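Local coordinates for DNA-damage inducible protein DDI1-like protein (Leishmania major, PDB 5YQ8) that probably cleaves peptide bonds as an aspartic endopeptidase of the DDI1 family, this chain being its retroviral protease-like domain, at residues Cys10-Gln14 with Val15-Ala19; Arg33-Arg37 with Cys38-Arg42; Gln86-Asp89 with Leu90-Gly93; Pro119-Pro122 with Glu123-Pro127. One frame throughout, in Å; residues are numbered along the deposited sequence.

Contact 1. Residues Cys10-Gln14 with Val15-Ala19; sequences CTINQ and VLVKA
A tight beta hairpin, strand 10-12 turning straight into strand 15-19 through a type I' turn from Ile-12 to Val-15, brings Cys-10 against Val-17. The hairpin precedes the active-site Asp-22 of this retropepsin-like domain. Cys-10 and Val-17 form a hydrogen-bonded antiparallel pair, with N-to-O distances of 2.8 Å both from Cys-10 N to Val-17 O and from Val-17 N to Cys-10 O. Nearer the turn the bonds lengthen: Ile-12 N lies 3.1 Å from Val-15 O, and Val-15 N reaches Ile-12 O at 3.3 Å from well above the carbonyl plane. Asn-13 and Gln-14 both have positive phi, as a type I' turn requires; Asn-13 ND2 is bonded to Cys-38 O.

Cys-10, Ile-12, Val-15 and Val-17 share one face. With CG1 of Val-17 beside its backbone N (chi1 -74°), CG2 falls between N and the carbonyl carbon, on the side of the first strand, 4.1 Å from Ile-12 CG1 and 3.6 Å from Cys-10 SG; the Ile-12 and Val-17 side chains cross at about a right angle. On the other face Thr-11 and Leu-16 form the non-hydrogen-bonded pair, and Leu-16 bends back until its CD1 is 3.3 Å from Cys-10 O.

Contact 2. Residues Arg33-Arg37 with Cys38-Arg42; sequences RTAER and CGLMR
Met-41 folds back along the end of helix 32-37 to touch Glu-36 and then Ala-35. From CB its chain leaves with CG beside the backbone N, chi1 -65°. CG comes to 3.5 Å from Glu-36 CG, methylene against methylene, as the two side chains cross at a slant. A bend at chi2, -73°, keeps SD near the same carbon, 3.8 Å from Glu-36 CG. With a further bend at chi3 the terminal CE turns in to Ala-35 CB at 3.4 Å, closer than carbons usually pack. Ala-35 CB is touched from another direction by Leu-40 CB, so this small methyl is gripped by two residues of the chain that follows it. Leu-40 goes on to reach Met-30 of strand 29-31 and Ile-64 and Thr-67 of strand 62-71.

The chain can double back in this way because the helix ends in a Schellman motif. Gly-39, with phi 71°, reverses the direction; its N bonds to Glu-36 O from above the carbonyl plane, and Leu-40 N gives the straighter bond to Ala-35 O, 2.7 Å. Cys-38 N makes just weak bonds, to the oxygens of Thr-34 and Ala-35, and Cys-38 SG rests 3.9 Å from Thr-34 CG2.

On another side of the helix, Arg-37 NH2 bonds to Thr-34 OG1 at 3.3 Å, with the hydroxyl somewhat out of the guanidinium plane. The same NH2 makes a salt bridge to Asp-89, NH1 bonds to Leu-16 O of the hairpin, and Thr-34 OG1 is also bonded to Asn-31 OD1.

Contact 3. Residues Gln86-Asp89 with Leu90-Gly93; sequences QAMD and LIIG
Ile-91 meets Met-88 and Gln-86 through the outer atoms of its longer branch, the methyl of Met-88 by apolar packing and the amide of Gln-86 by van der Waals touch. Its CD1 lies 3.5 Å from Met-88 CE, with CG1 of Ile-91 a little farther from the same methyl at 3.8 Å; the two side chains cross at about a right angle. The thioether bends at its last torsion, chi3 -70°, which swings CE over to the isoleucine. Gln-86 approaches as an extended chain and sets its amide against the CD1 methyl, OE1 at 3.6 Å and NE2 at 3.7 Å from Ile-91 CD1, a flat polar group against a carbon.

Strand 90-92 runs between strands 15-21 and 29-31, the psi-shaped core of aspartic proteases, and the Ile-Ile-Gly sequence that ends at Gly-93, the N-cap of helix 94-99, is familiar from retropepsins. Ile-91 has its side chain about 4 Å from that of Asp-22, consistent with the place of the equivalent residue in retropepsins, beside the substrate cleft.

Polar contacts hold the loop itself. Gln-86 NE2 is directed at Met-88 O, though the modelled separation is implausibly short and its length is doubtful. Gln-86 O and Asp-89 OD1 both accept from Asn-31 ND2, which ties the two ends of the loop to strand 29-31. Backbone bonds then carry the chain into the sheet, Leu-90 with Phe-20 and Ile-91 with Ile-29.

Contact 4. Residues Pro119-Pro122 with Glu123-Pro127; sequences PFLP and ENDLP
Pro-122 and Asp-125 frame a single type I beta turn, closed by Asp-125 N bonding to Pro-122 O at 2.9 Å, after which the chain stays helical in its backbone angles as far as Leu-126. The turn follows strand 116-119, in the C-terminal tail of the protease-like domain. Its donor sits well above the plane of the proline carbonyl, 55° out of it.

The side chains cross rather than run alongside one another. Asp-125 slants across Pro-122 so that OD2 lies next to the CG-CD bond of the ring, 3.4 Å from each of Pro-122 CG and Pro-122 CD, a close van der Waals contact of the carboxylate oxygen with the ring carbons. The Asp-125 side chain crosses that of Leu-121 at about a right angle, a looser touch of 4.1 Å between Asp-125 OD2 and Leu-121 CD2. Leu-126 approaches Leu-121 at a slant. Its CG lies beside the backbone N, chi1 -58°, which brings the CD2 branch back over the start of the turn.

The leucines carry the contact into the fold: both touch Tyr-7, and Leu-121 also packs on Pro-9, while Lys-18 NZ bonds to Leu-126 O and Glu-123 OE2 to Thr-4 OG1. Between the two leucines a single methyl does the work, Leu-126 CD2 lying 3.7 Å from Leu-121 CB and 3.9 Å from Leu-121 CD1.

From the N terminus the four contacts follow in series, all local; none encloses or crosses another. Contact 1 closes a hairpin turn, folding strand 7-12 onto strand 15-21, and contact 2 closes the end of helix 32-37 near that hairpin, joined to it through Asn-13 and Arg-37. Contact 3 closes no turn but leads from a loop into strand 90-92 beside strand 15-21, where Ala-19 packs on Leu-90 and Ile-92; Asp-89 links it to the helix of contact 2. Contact 4, a beta turn in the C-terminal tail, returns to the hairpin at Lys-18 but touches neither contact 2 nor contact 3, whose nearest atoms are about 10 and 8 Å away.

Contact 1. Residues Cys10-Gln14 with Val15-Ala19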
loop_
_atom_site.group_PDB
_atom_site.type_symbol
_atom_site.label_atom_id
_atom_site.label_comp_id
_atom_site.label_asym_id
_atom_site.label_seq_id
_atom_site.Cartn_x
_atom_site.Cartn_y
_atom_site.Cartn_z
ATOM N N CYS A 10 0.621 -4.367 -17.429
ATOM C CA CYS A 10 0.444 -5.784 -17.672
ATOM C C CYS A 10 -0.647 -5.984 -18.719
ATOM O O CYS A 10 -1.309 -5.046 -19.119
ATOM C CB CYS A 10 0.004 -6.498 -16.373
ATOM S SG CYS A 10 -1.560 -5.964 -15.596
ATOM N N THR A 11 -0.893 -7.233 -19.108
ATOM C CA THR A 11 -1.941 -7.554 -20.094
ATOM C C THR A 11 -2.811 -8.720 -19.596
ATOM O O THR A 11 -2.302 -9.692 -19.090
ATOM C CB THR A 11 -1.335 -7.944 -21.482
ATOM O OG1 THR A 11 -0.516 -9.123 -21.370
ATOM C CG2 THR A 11 -0.502 -6.855 -22.031
ATOM N N ILE A 12 -4.113 -8.648 -19.824
ATOM C CA ILE A 12 -5.039 -9.726 -19.595
ATOM C C ILE A 12 -5.776 -9.972 -20.893
ATOM O O ILE A 12 -6.499 -9.070 -21.378
ATOM C CB ILE A 12 -6.048 -9.339 -18.523
ATOM C CG1 ILE A 12 -5.295 -8.920 -17.243
ATOM C CG2 ILE A 12 -7.001 -10.497 -18.240
ATOM C CD1 ILE A 12 -6.119 -8.640 -15.999
ATOM N N ASN A 13 -5.632 -11.178 -21.436
ATOM C CA ASN A 13 -6.165 -11.553 -22.748
ATOM C C ASN A 13 -5.748 -10.524 -23.768
ATOM O O ASN A 13 -6.634 -9.823 -24.293
ATOM C CB ASN A 13 -7.678 -11.599 -22.775
ATOM C CG ASN A 13 -8.215 -12.464 -21.745
ATOM O OD1 ASN A 13 -7.872 -13.638 -21.664
ATOM N ND2 ASN A 13 -9.102 -11.919 -20.980
ATOM N N GLN A 14 -4.450 -10.328 -23.958
ATOM C CA GLN A 14 -3.921 -9.433 -25.004
ATOM C C GLN A 14 -4.118 -7.916 -24.764
ATOM O O GLN A 14 -3.522 -7.148 -25.506
ATOM C CB GLN A 14 -4.573 -9.802 -26.391
ATOM C CG GLN A 14 -4.447 -11.226 -26.877
ATOM C CD GLN A 14 -3.021 -11.532 -27.235
ATOM O OE1 GLN A 14 -2.223 -10.629 -27.499
ATOM N NE2 GLN A 14 -2.673 -12.795 -27.179
ATOM N N VAL A 15 -4.961 -7.505 -23.807
ATOM C CA VAL A 15 -5.390 -6.156 -23.592
ATOM C C VAL A 15 -4.520 -5.503 -22.532
ATOM O O VAL A 15 -4.293 -6.022 -21.473
ATOM C CB VAL A 15 -6.843 -6.116 -23.103
ATOM C CG1 VAL A 15 -7.305 -4.644 -22.814
ATOM C CG2 VAL A 15 -7.760 -6.802 -24.108
ATOM N N LEU A 16 -4.069 -4.320 -22.850
ATOM C CA LEU A 16 -3.147 -3.604 -21.962
ATOM C C LEU A 16 -3.819 -2.925 -20.786
ATOM O O LEU A 16 -4.795 -2.183 -20.991
ATOM C CB LEU A 16 -2.351 -2.584 -22.741
ATOM C CG LEU A 16 -1.236 -1.863 -22.024
ATOM C CD1 LEU A 16 -0.291 -2.875 -21.444
ATOM C CD2 LEU A 16 -0.485 -0.955 -22.980
ATOM N N VAL A 17 -3.311 -3.176 -19.563
ATOM C CA VAL A 17 -3.881 -2.580 -18.367
ATOM C C VAL A 17 -2.802 -2.153 -17.397
ATOM O O VAL A 17 -1.725 -2.807 -17.339
ATOM C CB VAL A 17 -4.876 -3.545 -17.690
ATOM C CG1 VAL A 17 -6.196 -3.652 -18.471
ATOM C CG2 VAL A 17 -4.310 -4.917 -17.607
ATOM N N LYS A 18 -3.033 -1.045 -16.692
ATOM C CA LYS A 18 -2.152 -0.648 -15.641
ATOM C C LYS A 18 -2.739 -0.977 -14.260
ATOM O O LYS A 18 -3.942 -0.862 -14.050
ATOM C CB LYS A 18 -1.787 0.823 -15.733
ATOM C CG LYS A 18 -2.816 1.839 -15.281
ATOM C CD LYS A 18 -2.130 3.138 -14.919
ATOM C CE LYS A 18 -3.180 4.192 -14.657
ATOM N NZ LYS A 18 -4.078 4.467 -15.838
ATOM N N ALA A 19 -1.871 -1.421 -13.354
ATOM C CA ALA A 19 -2.274 -2.004 -12.077
ATOM C C ALA A 19 -1.618 -1.232 -10.940
ATOM O O ALA A 19 -0.419 -1.083 -10.927
ATOM C CB ALA A 19 -1.861 -3.484 -11.993
#

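Contact 2. Residues Arg33-Arg37 with Cys38-Arg42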
loop_
_atom_site.group_PDB
_atom_site.type_symbol
_atom_site.label_atom_id
_atom_site.label_comp_id
_atom_site.label_asym_id
_atom_site.label_seq_id
_atom_site.Cartn_x
_atom_site.Cartn_y
_atom_site.Cartn_z
ATOM N N ARG A 33 -15.511 -2.105 -15.838
ATOM C CA ARG A 33 -15.195 -1.619 -17.157
ATOM C C ARG A 33 -14.025 -2.380 -17.675
ATOM O O ARG A 33 -14.006 -2.702 -18.881
ATOM C CB ARG A 33 -14.875 -0.103 -17.138
ATOM C CG ARG A 33 -14.580 0.495 -18.529
ATOM C CD ARG A 33 -14.531 2.031 -18.485
ATOM N NE ARG A 33 -14.142 2.480 -17.136
ATOM C CZ ARG A 33 -12.896 2.687 -16.712
ATOM N NH1 ARG A 33 -11.857 2.539 -17.547
ATOM N NH2 ARG A 33 -12.674 3.081 -15.433
ATOM N N THR A 34 -13.038 -2.651 -16.806
ATOM C CA THR A 34 -11.799 -3.334 -17.243
ATOM C C THR A 34 -12.058 -4.791 -17.596
ATOM O O THR A 34 -11.632 -5.281 -18.664
ATOM C CB THR A 34 -10.740 -3.242 -16.188
ATOM O OG1 THR A 34 -10.354 -1.875 -16.123
ATOM C CG2 THR A 34 -9.485 -4.079 -16.590
ATOM N N ALA A 35 -12.754 -5.484 -16.723
ATOM C CA ALA A 35 -13.067 -6.885 -16.965
ATOM C C ALA A 35 -13.941 -7.004 -18.205
ATOM O O ALA A 35 -13.775 -7.921 -18.985
ATOM C CB ALA A 35 -13.723 -7.493 -15.747
ATOM N N GLU A 36 -14.887 -6.092 -18.380
ATOM C CA GLU A 36 -15.602 -6.005 -19.655
ATOM C C GLU A 36 -14.624 -5.735 -20.811
ATOM O O GLU A 36 -14.684 -6.330 -21.908
ATOM C CB GLU A 36 -16.694 -4.918 -19.607
ATOM C CG GLU A 36 -18.024 -5.365 -18.958
ATOM C CD GLU A 36 -19.055 -4.235 -18.759
ATOM O OE1 GLU A 36 -18.679 -3.127 -18.316
ATOM O OE2 GLU A 36 -20.245 -4.447 -19.061
ATOM N N ARG A 37 -13.678 -4.857 -20.578
ATOM C CA ARG A 37 -12.697 -4.533 -21.632
ATOM C C ARG A 37 -11.737 -5.687 -21.926
ATOM O O ARG A 37 -11.188 -5.755 -23.005
ATOM C CB ARG A 37 -11.976 -3.245 -21.255
ATOM C CG ARG A 37 -10.928 -2.724 -22.228
ATOM C CD ARG A 37 -10.581 -1.284 -21.824
ATOM N NE ARG A 37 -10.093 -1.165 -20.449
ATOM C CZ ARG A 37 -8.841 -1.411 -20.047
ATOM N NH1 ARG A 37 -7.861 -1.732 -20.893
ATOM N NH2 ARG A 37 -8.563 -1.292 -18.791
ATOM N N CYS A 38 -11.560 -6.573 -20.962
ATOM C CA CYS A 38 -10.711 -7.732 -21.060
ATOM C C CYS A 38 -11.520 -9.013 -21.336
ATOM O O CYS A 38 -10.962 -10.103 -21.407
ATOM C CB CYS A 38 -9.900 -7.879 -19.730
ATOM S SG CYS A 38 -8.657 -6.560 -19.499
ATOM N N GLY A 39 -12.835 -8.895 -21.472
ATOM C CA GLY A 39 -13.669 -10.040 -21.792
ATOM C C GLY A 39 -13.806 -11.051 -20.639
ATOM O O GLY A 39 -13.853 -12.225 -20.890
ATOM N N LEU A 40 -13.897 -10.575 -19.400
ATOM C CA LEU A 40 -13.865 -11.388 -18.191
ATOM C C LEU A 40 -15.193 -11.495 -17.460
ATOM O O LEU A 40 -15.257 -12.081 -16.376
ATOM C CB LEU A 40 -12.846 -10.779 -17.210
ATOM C CG LEU A 40 -11.422 -10.594 -17.681
ATOM C CD1 LEU A 40 -10.607 -9.983 -16.576
ATOM C CD2 LEU A 40 -10.858 -11.955 -18.090
ATOM N N MET A 41 -16.270 -10.977 -18.028
ATOM C CA MET A 41 -17.582 -11.058 -17.366
ATOM C C MET A 41 -18.104 -12.457 -17.284
ATOM O O MET A 41 -18.735 -12.828 -16.280
ATOM C CB MET A 41 -18.591 -10.206 -18.096
ATOM C CG MET A 41 -18.254 -8.728 -18.024
ATOM S SD MET A 41 -18.597 -8.135 -16.403
ATOM C CE MET A 41 -17.024 -8.072 -15.606
ATOM N N ARG A 42 -17.844 -13.253 -18.325
ATOM C CA ARG A 42 -18.272 -14.639 -18.326
ATOM C C ARG A 42 -17.615 -15.443 -17.163
ATOM O O ARG A 42 -18.145 -16.451 -16.716
ATOM C CB ARG A 42 -17.936 -15.260 -19.671
ATOM C CG ARG A 42 -18.644 -16.563 -19.896
ATOM C CD ARG A 42 -17.800 -17.786 -19.669
ATOM N NE ARG A 42 -16.524 -17.810 -20.375
ATOM C CZ ARG A 42 -15.594 -18.726 -20.120
ATOM N NH1 ARG A 42 -15.819 -19.654 -19.169
ATOM N NH2 ARG A 42 -14.425 -18.718 -20.795
#

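Contact 3. Residues Gln86-Asp89 with Leu90-Gly93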
loop_
_atom_site.group_PDB
_atom_site.type_symbol
_atom_site.label_atom_id
_atom_site.label_comp_id
_atom_site.label_asym_id
_atom_site.label_seq_id
_atom_site.Cartn_x
_atom_site.Cartn_y
_atom_site.Cartn_z
ATOM N N GLN A 86 -15.115 1.880 -9.891
ATOM C CA GLN A 86 -13.874 2.070 -9.186
ATOM C C GLN A 86 -12.986 2.931 -10.099
ATOM O O GLN A 86 -12.865 2.712 -11.319
ATOM C CB GLN A 86 -13.252 0.709 -8.891
ATOM C CG GLN A 86 -11.941 0.759 -8.134
ATOM C CD GLN A 86 -11.241 -0.606 -7.996
ATOM O OE1 GLN A 86 -11.391 -1.299 -6.992
ATOM N NE2 GLN A 86 -10.414 -0.956 -8.975
ATOM N N ALA A 87 -12.360 3.932 -9.512
ATOM C CA ALA A 87 -11.588 4.881 -10.312
ATOM C C ALA A 87 -10.468 4.137 -11.027
ATOM O O ALA A 87 -10.215 4.412 -12.222
ATOM C CB ALA A 87 -11.016 6.003 -9.443
ATOM N N MET A 88 -9.845 3.173 -10.300
ATOM C CA MET A 88 -8.611 2.510 -10.721
ATOM C C MET A 88 -8.929 1.178 -11.341
ATOM O O MET A 88 -9.655 0.348 -10.754
ATOM C CB MET A 88 -7.633 2.320 -9.546
ATOM C CG MET A 88 -7.290 3.637 -8.932
ATOM S SD MET A 88 -5.853 3.489 -7.887
ATOM C CE MET A 88 -6.413 2.528 -6.485
ATOM N N ASP A 89 -8.354 0.951 -12.529
ATOM C CA ASP A 89 -8.669 -0.235 -13.322
ATOM C C ASP A 89 -8.419 -1.506 -12.516
ATOM O O ASP A 89 -9.298 -2.356 -12.410
ATOM C CB ASP A 89 -7.856 -0.229 -14.607
ATOM C CG ASP A 89 -8.298 0.891 -15.548
ATOM O OD1 ASP A 89 -9.252 1.659 -15.148
ATOM O OD2 ASP A 89 -7.747 0.950 -16.711
ATOM N N LEU A 90 -7.247 -1.604 -11.896
ATOM C CA LEU A 90 -6.827 -2.812 -11.269
ATOM C C LEU A 90 -5.921 -2.447 -10.132
ATOM O O LEU A 90 -4.972 -1.616 -10.296
ATOM C CB LEU A 90 -6.077 -3.681 -12.297
ATOM C CG LEU A 90 -5.629 -5.049 -11.841
ATOM C CD1 LEU A 90 -6.771 -5.877 -11.284
ATOM C CD2 LEU A 90 -4.982 -5.763 -13.010
ATOM N N ILE A 91 -6.203 -3.074 -8.987
ATOM C CA ILE A 91 -5.434 -2.961 -7.803
ATOM C C ILE A 91 -4.808 -4.338 -7.474
ATOM O O ILE A 91 -5.549 -5.358 -7.300
ATOM C CB ILE A 91 -6.306 -2.472 -6.647
ATOM C CG1 ILE A 91 -7.037 -1.208 -7.105
ATOM C CG2 ILE A 91 -5.426 -2.159 -5.478
ATOM C CD1 ILE A 91 -8.000 -0.612 -6.130
ATOM N N ILE A 92 -3.465 -4.360 -7.440
ATOM C CA ILE A 92 -2.707 -5.454 -6.917
ATOM C C ILE A 92 -2.646 -5.304 -5.387
ATOM O O ILE A 92 -1.944 -4.452 -4.872
ATOM C CB ILE A 92 -1.331 -5.468 -7.521
ATOM C CG1 ILE A 92 -1.444 -5.705 -9.012
ATOM C CG2 ILE A 92 -0.487 -6.606 -6.926
ATOM C CD1 ILE A 92 -0.103 -5.794 -9.689
ATOM N N GLY A 93 -3.406 -6.104 -4.653
ATOM C CA GLY A 93 -3.365 -6.030 -3.183
ATOM C C GLY A 93 -2.325 -6.943 -2.561
ATOM O O GLY A 93 -1.578 -7.696 -3.223
#

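Contact 4. Residues Pro119-Pro122 with Glu123-Pro127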
loop_
_atom_site.group_PDB
_atom_site.type_symbol
_atom_site.label_atom_id
_atom_site.label_comp_id
_atom_site.label_asym_id
_atom_site.label_seq_id
_atom_site.Cartn_x
_atom_site.Cartn_y
_atom_site.Cartn_z
ATOM N N PRO A 119 9.577 -2.205 -13.986
ATOM C CA PRO A 119 9.734 -0.880 -13.420
ATOM C C PRO A 119 8.362 -0.207 -13.307
ATOM O O PRO A 119 7.477 -0.436 -14.129
ATOM C CB PRO A 119 10.627 -0.152 -14.417
ATOM C CG PRO A 119 10.622 -0.950 -15.666
ATOM C CD PRO A 119 9.778 -2.187 -15.432
ATOM N N PHE A 120 8.208 0.554 -12.235
ATOM C CA PHE A 120 7.024 1.340 -11.976
ATOM C C PHE A 120 6.973 2.394 -13.021
ATOM O O PHE A 120 8.039 2.988 -13.428
ATOM C CB PHE A 120 7.047 1.959 -10.574
ATOM C CG PHE A 120 7.005 0.915 -9.478
ATOM C CD1 PHE A 120 5.955 -0.005 -9.405
ATOM C CD2 PHE A 120 8.050 0.800 -8.556
ATOM C CE1 PHE A 120 5.964 -1.026 -8.433
ATOM C CE2 PHE A 120 8.037 -0.211 -7.586
ATOM C CZ PHE A 120 6.990 -1.125 -7.526
ATOM N N LEU A 121 5.742 2.653 -13.439
ATOM C CA LEU A 121 5.512 3.600 -14.466
ATOM C C LEU A 121 5.884 4.988 -13.978
ATOM O O LEU A 121 5.618 5.326 -12.805
ATOM C CB LEU A 121 4.052 3.611 -14.895
ATOM C CG LEU A 121 3.474 2.348 -15.517
ATOM C CD1 LEU A 121 1.979 2.474 -15.518
ATOM C CD2 LEU A 121 3.976 2.152 -16.935
ATOM N N PRO A 122 6.465 5.808 -14.885
ATOM C CA PRO A 122 6.777 7.187 -14.536
ATOM C C PRO A 122 5.538 8.003 -14.416
ATOM O O PRO A 122 4.530 7.627 -14.930
ATOM C CB PRO A 122 7.634 7.657 -15.698
ATOM C CG PRO A 122 7.384 6.698 -16.755
ATOM C CD PRO A 122 7.137 5.411 -16.125
ATOM N N GLU A 123 5.615 9.113 -13.707
ATOM C CA GLU A 123 4.420 9.950 -13.454
ATOM C C GLU A 123 3.780 10.350 -14.744
ATOM O O GLU A 123 2.545 10.404 -14.828
ATOM C CB GLU A 123 4.792 11.249 -12.689
ATOM C CG GLU A 123 3.622 12.158 -12.216
ATOM C CD GLU A 123 2.454 11.396 -11.581
ATOM O OE1 GLU A 123 1.305 11.481 -12.122
ATOM O OE2 GLU A 123 2.665 10.687 -10.564
ATOM N N ASN A 124 4.586 10.686 -15.761
ATOM C CA ASN A 124 3.961 11.161 -16.999
ATOM C C ASN A 124 3.313 10.034 -17.810
ATOM O O ASN A 124 2.633 10.353 -18.781
ATOM C CB ASN A 124 4.932 11.985 -17.868
ATOM C CG ASN A 124 5.329 13.330 -17.217
ATOM O OD1 ASN A 124 4.482 14.058 -16.710
ATOM N ND2 ASN A 124 6.599 13.647 -17.229
ATOM N N ASP A 125 3.490 8.751 -17.407
ATOM C CA ASP A 125 2.766 7.625 -18.047
ATOM C C ASP A 125 1.359 7.328 -17.493
ATOM O O ASP A 125 0.597 6.756 -18.222
ATOM C CB ASP A 125 3.553 6.304 -18.019
ATOM C CG ASP A 125 4.516 6.156 -19.167
ATOM O OD1 ASP A 125 4.473 6.897 -20.119
ATOM O OD2 ASP A 125 5.422 5.313 -19.113
ATOM N N LEU A 126 1.010 7.740 -16.264
ATOM C CA LEU A 126 -0.201 7.292 -15.592
ATOM C C LEU A 126 -1.530 7.699 -16.314
ATOM O O LEU A 126 -2.293 6.821 -16.693
ATOM C CB LEU A 126 -0.176 7.652 -14.095
ATOM C CG LEU A 126 1.008 7.114 -13.246
ATOM C CD1 LEU A 126 0.810 7.354 -11.741
ATOM C CD2 LEU A 126 1.293 5.638 -13.391
ATOM N N PRO A 127 -1.797 9.004 -16.551
ATOM C CA PRO A 127 -3.131 9.349 -17.072
ATOM C C PRO A 127 -3.293 9.336 -18.569
ATOM O O PRO A 127 -3.879 10.246 -19.074
ATOM C CB PRO A 127 -3.333 10.742 -16.536
ATOM C CG PRO A 127 -1.956 11.303 -16.451
ATOM C CD PRO A 127 -1.025 10.192 -16.182
#